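PDB 4AIB: ornithine decarboxylase, which probably catalyses the pyridoxal phosphate-dependent decarboxylation of L-ornithine to putrescine, the first step of polyamine synthesis, as a homodimer. Local coordinates for residues K216-S227 and R251-Y261; T101-I109 and K129-M137. All blocks are in the same frame, centred on the assembly; numbering follows the deposited sequence.

Contact 1 of 2, residues K216-S227 and R251-Y261; sequences KPYLIDIGGGFS and RTRFIAEPGRY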
loop_
_atom_site.group_PDB
_atom_site.type_symbol
_atom_site.label_atom_id
_atom_site.label_comp_id
_atom_site.label_asym_id
_atom_site.label_seq_id
_atom_site.Cartn_x
_atom_site.Cartn_y
_atom_site.Cartn_z
ATOM N N LYS A 216 40.056 3.890 -7.492
ATOM C CA LYS A 216 40.239 2.491 -7.111
ATOM C C LYS A 216 38.906 1.894 -6.639
ATOM O O LYS A 216 38.610 1.901 -5.440
ATOM C CB LYS A 216 41.317 2.360 -6.022
ATOM C CG LYS A 216 42.681 2.936 -6.388
ATOM C CD LYS A 216 43.512 1.968 -7.219
ATOM C CE LYS A 216 44.762 2.630 -7.782
ATOM N NZ LYS A 216 45.762 2.970 -6.733
ATOM N N PRO A 217 38.089 1.387 -7.584
ATOM C CA PRO A 217 36.792 0.808 -7.238
ATOM C C PRO A 217 36.933 -0.629 -6.745
ATOM O O PRO A 217 37.379 -1.500 -7.494
ATOM C CB PRO A 217 36.017 0.848 -8.568
ATOM C CG PRO A 217 36.928 1.482 -9.575
ATOM C CD PRO A 217 38.316 1.352 -9.035
ATOM N N TYR A 218 36.548 -0.868 -5.494
ATOM C CA TYR A 218 36.749 -2.171 -4.859
ATOM C C TYR A 218 35.445 -2.923 -4.567
ATOM O O TYR A 218 35.471 -4.025 -4.017
ATOM C CB TYR A 218 37.571 -2.010 -3.572
ATOM C CG TYR A 218 36.800 -1.434 -2.399
ATOM C CD1 TYR A 218 36.589 -0.059 -2.282
ATOM C CD2 TYR A 218 36.283 -2.266 -1.405
ATOM C CE1 TYR A 218 35.883 0.468 -1.212
ATOM C CE2 TYR A 218 35.575 -1.748 -0.333
ATOM C CZ TYR A 218 35.380 -0.381 -0.241
ATOM O OH TYR A 218 34.678 0.134 0.825
ATOM N N LEU A 219 34.311 -2.332 -4.934
ATOM C CA LEU A 219 33.017 -2.916 -4.592
ATOM C C LEU A 219 32.085 -3.038 -5.795
ATOM O O LEU A 219 31.845 -2.066 -6.508
ATOM C CB LEU A 219 32.351 -2.112 -3.468
ATOM C CG LEU A 219 31.194 -2.742 -2.683
ATOM C CD1 LEU A 219 31.639 -3.984 -1.923
ATOM C CD2 LEU A 219 30.602 -1.720 -1.725
ATOM N N ILE A 220 31.576 -4.248 -6.010
ATOM C CA ILE A 220 30.591 -4.505 -7.057
ATOM C C ILE A 220 29.309 -5.045 -6.428
ATOM O O ILE A 220 29.298 -6.136 -5.848
ATOM C CB ILE A 220 31.128 -5.479 -8.138
ATOM C CG1 ILE A 220 32.410 -4.938 -8.799
ATOM C CG2 ILE A 220 30.059 -5.803 -9.178
ATOM C CD1 ILE A 220 32.262 -3.620 -9.536
ATOM N N ASP A 221 28.239 -4.259 -6.533
ATOM C CA ASP A 221 26.928 -4.649 -6.026
ATOM C C ASP A 221 26.068 -5.153 -7.179
ATOM O O ASP A 221 25.590 -4.369 -8.006
ATOM C CB ASP A 221 26.250 -3.472 -5.315
ATOM C CG ASP A 221 25.121 -3.909 -4.388
ATOM O OD1 ASP A 221 24.422 -4.899 -4.694
ATOM O OD2 ASP A 221 24.929 -3.246 -3.345
ATOM N N ILE A 222 25.874 -6.468 -7.226
ATOM C CA ILE A 222 25.114 -7.099 -8.308
ATOM C C ILE A 222 23.599 -6.932 -8.148
ATOM O O ILE A 222 22.824 -7.337 -9.022
ATOM C CB ILE A 222 25.498 -8.586 -8.504
ATOM C CG1 ILE A 222 25.237 -9.397 -7.228
ATOM C CG2 ILE A 222 26.952 -8.702 -8.944
ATOM C CD1 ILE A 222 25.237 -10.896 -7.439
ATOM N N GLY A 223 23.194 -6.331 -7.030
ATOM C CA GLY A 223 21.797 -5.990 -6.774
ATOM C C GLY A 223 20.947 -7.149 -6.299
ATOM O O GLY A 223 21.450 -8.098 -5.692
ATOM N N GLY A 224 19.649 -7.061 -6.577
ATOM C CA GLY A 224 18.693 -8.088 -6.179
ATOM C C GLY A 224 18.065 -8.801 -7.361
ATOM O O GLY A 224 18.695 -8.958 -8.411
ATOM N N GLY A 225 16.820 -9.231 -7.183
ATOM C CA GLY A 225 16.090 -9.966 -8.212
ATOM C C GLY A 225 16.445 -11.441 -8.244
ATOM O O GLY A 225 16.560 -12.037 -9.318
ATOM N N PHE A 226 16.621 -12.026 -7.061
ATOM C CA PHE A 226 16.933 -13.448 -6.930
ATOM C C PHE A 226 15.668 -14.264 -6.678
ATOM O O PHE A 226 14.590 -13.701 -6.463
ATOM C CB PHE A 226 17.968 -13.677 -5.824
ATOM C CG PHE A 226 19.318 -13.092 -6.130
ATOM C CD1 PHE A 226 20.249 -13.807 -6.877
ATOM C CD2 PHE A 226 19.656 -11.821 -5.678
ATOM C CE1 PHE A 226 21.493 -13.266 -7.164
ATOM C CE2 PHE A 226 20.898 -11.276 -5.963
ATOM C CZ PHE A 226 21.817 -11.999 -6.707
ATOM N N SER A 227 15.810 -15.590 -6.712
ATOM C CA SER A 227 14.679 -16.529 -6.657
ATOM C C SER A 227 13.642 -16.263 -7.760
ATOM O O SER A 227 12.492 -16.696 -7.669
ATOM C CB SER A 227 14.028 -16.559 -5.262
ATOM O OG SER A 227 13.256 -15.396 -5.016
ATOM N N ARG A 251 41.819 -6.430 -5.485
ATOM C CA ARG A 251 41.225 -5.757 -4.325
ATOM C C ARG A 251 39.690 -5.780 -4.283
ATOM O O ARG A 251 39.101 -5.538 -3.227
ATOM C CB ARG A 251 41.720 -4.307 -4.233
ATOM C CG ARG A 251 41.706 -3.552 -5.555
ATOM C CD ARG A 251 41.581 -2.050 -5.355
ATOM N NE ARG A 251 41.956 -1.303 -6.557
ATOM C CZ ARG A 251 41.174 -1.129 -7.621
ATOM N NH1 ARG A 251 39.956 -1.650 -7.661
ATOM N NH2 ARG A 251 41.619 -0.433 -8.660
ATOM N N THR A 252 39.056 -6.071 -5.419
ATOM C CA THR A 252 37.594 -5.968 -5.554
ATOM C C THR A 252 36.814 -7.016 -4.760
ATOM O O THR A 252 37.154 -8.200 -4.770
ATOM C CB THR A 252 37.137 -6.043 -7.027
ATOM O OG1 THR A 252 37.610 -7.261 -7.613
ATOM C CG2 THR A 252 37.658 -4.856 -7.823
ATOM N N ARG A 253 35.761 -6.560 -4.086
ATOM C CA ARG A 253 34.859 -7.428 -3.333
ATOM C C ARG A 253 33.442 -7.348 -3.899
ATOM O O ARG A 253 33.057 -6.336 -4.494
ATOM C CB ARG A 253 34.865 -7.062 -1.843
ATOM C CG ARG A 253 36.223 -7.176 -1.161
ATOM C CD ARG A 253 36.691 -8.620 -1.045
ATOM N NE ARG A 253 38.087 -8.713 -0.616
ATOM C CZ ARG A 253 39.131 -8.781 -1.440
ATOM N NH1 ARG A 253 38.959 -8.769 -2.756
ATOM N NH2 ARG A 253 40.358 -8.864 -0.943
ATOM N N PHE A 254 32.669 -8.414 -3.708
ATOM C CA PHE A 254 31.346 -8.518 -4.318
ATOM C C PHE A 254 30.226 -8.665 -3.295
ATOM O O PHE A 254 30.271 -9.534 -2.422
ATOM C CB PHE A 254 31.310 -9.677 -5.320
ATOM C CG PHE A 254 32.335 -9.565 -6.414
ATOM C CD1 PHE A 254 32.074 -8.815 -7.556
ATOM C CD2 PHE A 254 33.563 -10.207 -6.305
ATOM C CE1 PHE A 254 33.018 -8.702 -8.563
ATOM C CE2 PHE A 254 34.512 -10.102 -7.310
ATOM C CZ PHE A 254 34.239 -9.349 -8.442
ATOM N N ILE A 255 29.225 -7.797 -3.408
ATOM C CA ILE A 255 28.034 -7.873 -2.564
ATOM C C ILE A 255 26.764 -7.961 -3.411
ATOM O O ILE A 255 26.771 -7.613 -4.594
ATOM C CB ILE A 255 27.936 -6.696 -1.561
ATOM C CG1 ILE A 255 28.014 -5.342 -2.281
ATOM C CG2 ILE A 255 29.008 -6.823 -0.483
ATOM C CD1 ILE A 255 27.564 -4.164 -1.441
ATOM N N ALA A 256 25.689 -8.450 -2.796
ATOM C CA ALA A 256 24.385 -8.543 -3.446
ATOM C C ALA A 256 23.310 -7.927 -2.555
ATOM O O ALA A 256 23.555 -7.669 -1.376
ATOM C CB ALA A 256 24.053 -9.992 -3.759
ATOM N N GLU A 257 22.126 -7.699 -3.120
ATOM C CA GLU A 257 21.004 -7.128 -2.372
ATOM C C GLU A 257 19.761 -8.035 -2.388
ATOM O O GLU A 257 18.695 -7.613 -2.849
ATOM C CB GLU A 257 20.651 -5.735 -2.913
ATOM C CG GLU A 257 21.737 -4.678 -2.757
ATOM C CD GLU A 257 21.408 -3.379 -3.482
ATOM O OE1 GLU A 257 20.381 -3.327 -4.194
ATOM O OE2 GLU A 257 22.178 -2.404 -3.344
ATOM N N PRO A 258 19.882 -9.277 -1.872
ATOM C CA PRO A 258 18.730 -10.172 -1.948
ATOM C C PRO A 258 17.702 -9.894 -0.851
ATOM O O PRO A 258 18.029 -9.931 0.338
ATOM C CB PRO A 258 19.352 -11.563 -1.782
ATOM C CG PRO A 258 20.663 -11.345 -1.096
ATOM C CD PRO A 258 20.985 -9.877 -1.096
ATOM N N GLY A 259 16.471 -9.605 -1.265
ATOM C CA GLY A 259 15.381 -9.322 -0.336
ATOM C C GLY A 259 14.352 -10.434 -0.320
ATOM O O GLY A 259 14.174 -11.109 0.696
ATOM N N ARG A 260 13.682 -10.618 -1.459
ATOM C CA ARG A 260 12.652 -11.647 -1.631
ATOM C C ARG A 260 13.179 -13.057 -1.349
ATOM O O ARG A 260 12.455 -13.903 -0.821
ATOM C CB ARG A 260 12.058 -11.565 -3.044
ATOM C CG ARG A 260 11.000 -12.614 -3.358
ATOM C CD ARG A 260 10.460 -12.467 -4.772
ATOM N NE ARG A 260 9.440 -11.423 -4.866
ATOM C CZ ARG A 260 8.136 -11.624 -4.694
ATOM N NH1 ARG A 260 7.669 -12.836 -4.417
ATOM N NH2 ARG A 260 7.292 -10.606 -4.800
ATOM N N TYR A 261 14.442 -13.295 -1.699
ATOM C CA TYR A 261 15.093 -14.587 -1.486
ATOM C C TYR A 261 15.160 -14.969 -0.004
ATOM O O TYR A 261 14.833 -16.098 0.366
ATOM C CB TYR A 261 16.496 -14.583 -2.112
ATOM C CG TYR A 261 17.323 -15.816 -1.809
ATOM C CD1 TYR A 261 17.162 -16.987 -2.546
ATOM C CD2 TYR A 261 18.275 -15.805 -0.788
ATOM C CE1 TYR A 261 17.920 -18.117 -2.271
ATOM C CE2 TYR A 261 19.035 -16.930 -0.504
ATOM C CZ TYR A 261 18.855 -18.081 -1.248
ATOM O OH TYR A 261 19.611 -19.196 -0.968
HETATM O O HOH W 1 15.503 -11.334 -4.136
#

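Contact 2 of 2, residues T101-I109 and K129-M137; sequences TFKPYNQLI and KIAKYAPKM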
loop_
_atom_site.group_PDB
_atom_site.type_symbol
_atom_site.label_atom_id
_atom_site.label_comp_id
_atom_site.label_asym_id
_atom_site.label_seq_id
_atom_site.Cartn_x
_atom_site.Cartn_y
_atom_site.Cartn_z
ATOM N N THR A 101 19.121 6.156 -4.475
ATOM C CA THR A 101 19.602 6.953 -5.605
ATOM C C THR A 101 19.391 8.449 -5.385
ATOM O O THR A 101 20.254 9.257 -5.728
ATOM C CB THR A 101 18.940 6.523 -6.932
ATOM O OG1 THR A 101 17.518 6.467 -6.770
ATOM C CG2 THR A 101 19.451 5.157 -7.367
ATOM N N PHE A 102 18.247 8.808 -4.807
ATOM C CA PHE A 102 17.949 10.201 -4.488
ATOM C C PHE A 102 17.591 10.363 -3.012
ATOM O O PHE A 102 16.481 10.038 -2.581
ATOM C CB PHE A 102 16.848 10.748 -5.402
ATOM C CG PHE A 102 17.246 10.818 -6.851
ATOM C CD1 PHE A 102 18.124 11.801 -7.300
ATOM C CD2 PHE A 102 16.746 9.900 -7.770
ATOM C CE1 PHE A 102 18.493 11.870 -8.635
ATOM C CE2 PHE A 102 17.113 9.964 -9.106
ATOM C CZ PHE A 102 17.987 10.949 -9.539
ATOM N N LYS A 103 18.555 10.872 -2.250
ATOM C CA LYS A 103 18.449 10.966 -0.799
ATOM C C LYS A 103 17.978 12.347 -0.350
ATOM O O LYS A 103 18.419 13.358 -0.904
ATOM C CB LYS A 103 19.801 10.649 -0.152
ATOM C CG LYS A 103 20.334 9.257 -0.464
ATOM C CD LYS A 103 21.819 9.124 -0.148
ATOM C CE LYS A 103 22.701 9.683 -1.255
ATOM N NZ LYS A 103 22.637 8.873 -2.505
ATOM N N PRO A 104 17.074 12.395 0.650
ATOM C CA PRO A 104 16.720 13.664 1.287
ATOM C C PRO A 104 17.932 14.237 2.012
ATOM O O PRO A 104 18.725 13.479 2.580
ATOM C CB PRO A 104 15.636 13.266 2.293
ATOM C CG PRO A 104 15.095 11.972 1.788
ATOM C CD PRO A 104 16.274 11.277 1.180
ATOM N N TYR A 105 18.076 15.559 1.982
ATOM C CA TYR A 105 19.248 16.229 2.546
ATOM C C TYR A 105 19.423 15.954 4.039
ATOM O O TYR A 105 20.522 15.623 4.485
ATOM C CB TYR A 105 19.190 17.738 2.289
ATOM C CG TYR A 105 19.120 18.126 0.829
ATOM C CD1 TYR A 105 20.276 18.227 0.060
ATOM C CD2 TYR A 105 17.896 18.403 0.219
ATOM C CE1 TYR A 105 20.217 18.589 -1.277
ATOM C CE2 TYR A 105 17.827 18.763 -1.118
ATOM C CZ TYR A 105 18.990 18.854 -1.860
ATOM O OH TYR A 105 18.934 19.210 -3.185
ATOM N N ASN A 106 18.332 16.081 4.796
ATOM C CA ASN A 106 18.343 15.836 6.240
ATOM C C ASN A 106 18.759 14.413 6.613
ATOM O O ASN A 106 19.470 14.205 7.601
ATOM C CB ASN A 106 16.982 16.179 6.860
ATOM C CG ASN A 106 15.823 15.522 6.134
ATOM O OD1 ASN A 106 15.589 14.322 6.266
ATOM N ND2 ASN A 106 15.083 16.313 5.370
ATOM N N GLN A 107 18.324 13.446 5.811
ATOM C CA GLN A 107 18.651 12.040 6.035
ATOM C C GLN A 107 20.102 11.722 5.686
ATOM O O GLN A 107 20.749 10.936 6.379
ATOM C CB GLN A 107 17.699 11.130 5.254
ATOM C CG GLN A 107 16.274 11.133 5.785
ATOM C CD GLN A 107 15.352 10.204 5.019
ATOM O OE1 GLN A 107 15.763 9.139 4.556
ATOM N NE2 GLN A 107 14.093 10.601 4.891
ATOM N N LEU A 108 20.606 12.338 4.616
ATOM C CA LEU A 108 21.992 12.152 4.179
ATOM C C LEU A 108 22.984 12.692 5.208
ATOM O O LEU A 108 24.016 12.070 5.471
ATOM C CB LEU A 108 22.218 12.809 2.810
ATOM C CG LEU A 108 23.606 12.765 2.156
ATOM C CD1 LEU A 108 24.094 11.340 1.934
ATOM C CD2 LEU A 108 23.591 13.534 0.844
ATOM N N ILE A 109 22.660 13.848 5.786
ATOM C CA ILE A 109 23.473 14.459 6.838
ATOM C C ILE A 109 23.482 13.572 8.088
ATOM O O ILE A 109 24.545 13.286 8.646
ATOM C CB ILE A 109 22.989 15.893 7.171
ATOM C CG1 ILE A 109 23.211 16.821 5.969
ATOM C CG2 ILE A 109 23.706 16.447 8.395
ATOM C CD1 ILE A 109 22.396 18.099 6.002
ATOM N N LYS A 129 25.348 16.782 -4.390
ATOM C CA LYS A 129 24.629 16.734 -3.115
ATOM C C LYS A 129 25.500 16.108 -2.028
ATOM O O LYS A 129 25.546 16.597 -0.897
ATOM C CB LYS A 129 23.330 15.936 -3.274
ATOM C CG LYS A 129 22.452 15.884 -2.029
ATOM C CD LYS A 129 21.304 14.895 -2.180
ATOM C CE LYS A 129 20.206 15.423 -3.094
ATOM N NZ LYS A 129 19.152 14.402 -3.341
ATOM N N ILE A 130 26.185 15.026 -2.388
ATOM C CA ILE A 130 27.093 14.334 -1.477
ATOM C C ILE A 130 28.338 15.183 -1.213
ATOM O O ILE A 130 28.784 15.293 -0.072
ATOM C CB ILE A 130 27.453 12.926 -2.008
ATOM C CG1 ILE A 130 26.265 11.980 -1.803
ATOM C CG2 ILE A 130 28.693 12.368 -1.320
ATOM C CD1 ILE A 130 26.307 10.732 -2.656
ATOM N N ALA A 131 28.868 15.804 -2.264
ATOM C CA ALA A 131 30.057 16.653 -2.158
ATOM C C ALA A 131 29.844 17.881 -1.270
ATOM O O ALA A 131 30.798 18.415 -0.701
ATOM C CB ALA A 131 30.528 17.080 -3.540
ATOM N N LYS A 132 28.591 18.316 -1.154
ATOM C CA LYS A 132 28.247 19.520 -0.401
ATOM C C LYS A 132 27.931 19.242 1.072
ATOM O O LYS A 132 28.260 20.054 1.941
ATOM C CB LYS A 132 27.067 20.239 -1.068
ATOM C CG LYS A 132 26.860 21.676 -0.611
ATOM C CD LYS A 132 25.618 22.287 -1.240
ATOM C CE LYS A 132 25.338 23.668 -0.672
ATOM N NZ LYS A 132 24.071 24.243 -1.202
ATOM N N TYR A 133 27.304 18.100 1.349
ATOM C CA TYR A 133 26.785 17.818 2.692
ATOM C C TYR A 133 27.521 16.718 3.457
ATOM O O TYR A 133 27.673 16.806 4.676
ATOM C CB TYR A 133 25.279 17.529 2.635
ATOM C CG TYR A 133 24.456 18.703 2.144
ATOM C CD1 TYR A 133 24.035 19.703 3.023
ATOM C CD2 TYR A 133 24.101 18.818 0.800
ATOM C CE1 TYR A 133 23.286 20.780 2.575
ATOM C CE2 TYR A 133 23.353 19.892 0.344
ATOM C CZ TYR A 133 22.946 20.868 1.235
ATOM O OH TYR A 133 22.202 21.935 0.785
ATOM N N ALA A 134 27.967 15.687 2.742
ATOM C CA ALA A 134 28.733 14.591 3.342
ATOM C C ALA A 134 29.778 14.042 2.362
ATOM O O ALA A 134 29.616 12.939 1.832
ATOM C CB ALA A 134 27.798 13.487 3.816
ATOM N N PRO A 135 30.863 14.809 2.126
ATOM C CA PRO A 135 31.826 14.490 1.065
ATOM C C PRO A 135 32.782 13.336 1.383
ATOM O O PRO A 135 33.615 12.981 0.546
ATOM C CB PRO A 135 32.602 15.799 0.901
ATOM C CG PRO A 135 32.559 16.426 2.250
ATOM C CD PRO A 135 31.266 16.006 2.892
ATOM N N LYS A 136 32.659 12.756 2.574
ATOM C CA LYS A 136 33.498 11.626 2.974
ATOM C C LYS A 136 32.842 10.271 2.702
ATOM O O LYS A 136 33.487 9.227 2.829
ATOM C CB LYS A 136 33.900 11.744 4.447
ATOM C CG LYS A 136 35.035 12.724 4.699
ATOM C CD LYS A 136 35.564 12.605 6.118
ATOM C CE LYS A 136 36.765 13.512 6.333
ATOM N NZ LYS A 136 37.298 13.412 7.720
ATOM N N MET A 137 31.566 10.296 2.320
ATOM C CA MET A 137 30.813 9.077 2.031
ATOM C C MET A 137 31.236 8.470 0.694
ATOM O O MET A 137 31.328 9.170 -0.317
ATOM C CB MET A 137 29.309 9.364 2.042
ATOM C CG MET A 137 28.439 8.148 2.331
ATOM S SD MET A 137 26.704 8.552 2.623
ATOM C CE MET A 137 26.785 9.375 4.213
#

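Contact 1 of 2, residues K216-S227 and R251-Y261
Arg251 and Ile255 cover Lys216, Leu219 and Asp221 where two neighbouring parallel strands of the TIM-type barrel, 219-221 and 253-256, run together in a beta-alpha-beta unit. Their backbones form a ladder: Arg253 N bonds to Tyr218 O, Ile220 N to Arg253 O, Ile255 N to Ile220 O and Ile222 N to Ile255 O. Arg251 lies just ahead of strand 253-256. Its chain is extended from CG to NE, long enough to lay one face of the guanidinium over Lys216 CA, 3.6 Å above the plane and offset toward its rim, while NH2 reaches on to a salt bridge with Glu211. Arginine suits this partly exposed end of the strand pair: its flat guanidinium packs on the Lys216 backbone and still reaches a carboxylate. Ile255 shares a face of the sheet with Leu219 and Asp221. With CG1 between the backbone N and the carbonyl carbon (chi1 55°), its longer branch spans both, placing CG1 3.9 Å from Leu219 CD1 and CD1 3.4 Å from Asp221 OD2. The other branch, CG2, also approaches Leu219 CD1 (4.1 Å). Beyond the ladder Glu257 OE2 comes 2.9 Å from Asp221 OD2, two acceptors with no hydrogen bond between them, their carboxylates almost perpendicular. Asp221 is steadied by an Asx turn: Gly223 N donates to OD1 over 3.0 Å, meeting the oxygen on its anti side.

Contact 2 of 2, residues T101-I109 and K129-M137
Lys129 packs on Tyr105 and Leu108, which joins helices 105-114 and 124-133 on the outside of the barrel, and its tip ties the second helix to the loop leading into the first. Its CB is directed at the other segment. From there CG goes to the Tyr105 ring, 3.6 Å from CE1, and also touches Leu108 CD2 at 3.9 Å. CD continues between the same two neighbours and approaches Lys103 O. The chain, straight up to this point, bends at chi3 (-75°), which brings CE to 3.7 Å from Tyr105 CE1 and turns the amine toward the Lys103 carbonyl. NZ then donates to Lys103 O over 2.8 Å and lies above the Tyr105 face, 5.0 Å from the centroid and 21° off the normal, a cation-pi contact. Lysine suits the place because its methylenes pack on a ring while its tip serves polar partners. Beside it the Tyr105 and Tyr133 rings meet obliquely, centroids 5.3 Å apart. Aliphatic side chains of helix 105-114 add to the seam: Ile109 CD1 touches Tyr133 CD1 at 3.8 Å, and Leu108 CD1 lies 3.9 Å from Met137 SD. NZ also bonds to Glu126, as a salt bridge, and to His274 O of the second subunit. A buried amine held by two carbonyl oxygens and a carboxylate, with the Tyr105 face at longer range, would probably keep its positive charge, and this one ties the helix pair to the second subunit.

Contacts 1 and 2 belong to the same pyridoxal-binding barrel but to different layers of it. Contact 1 lies in the parallel sheet that forms its wall, about 13 Å from the centre of the chain; contact 2 joins helices of the outer layer, about 25 Å from it. Their centres are about 22 Å apart and their nearest atoms about 9 Å, without touching. Contact 1 is the one near the cofactor site: the side chain of Glu257 is about 9 Å from that of Lys57, the predicted pyridoxal phosphate attachment point, which carries no cofactor here. Contact 2 lies away from the annotated sites and instead meets the second subunit, whereas no residue of that subunit touches contact 1.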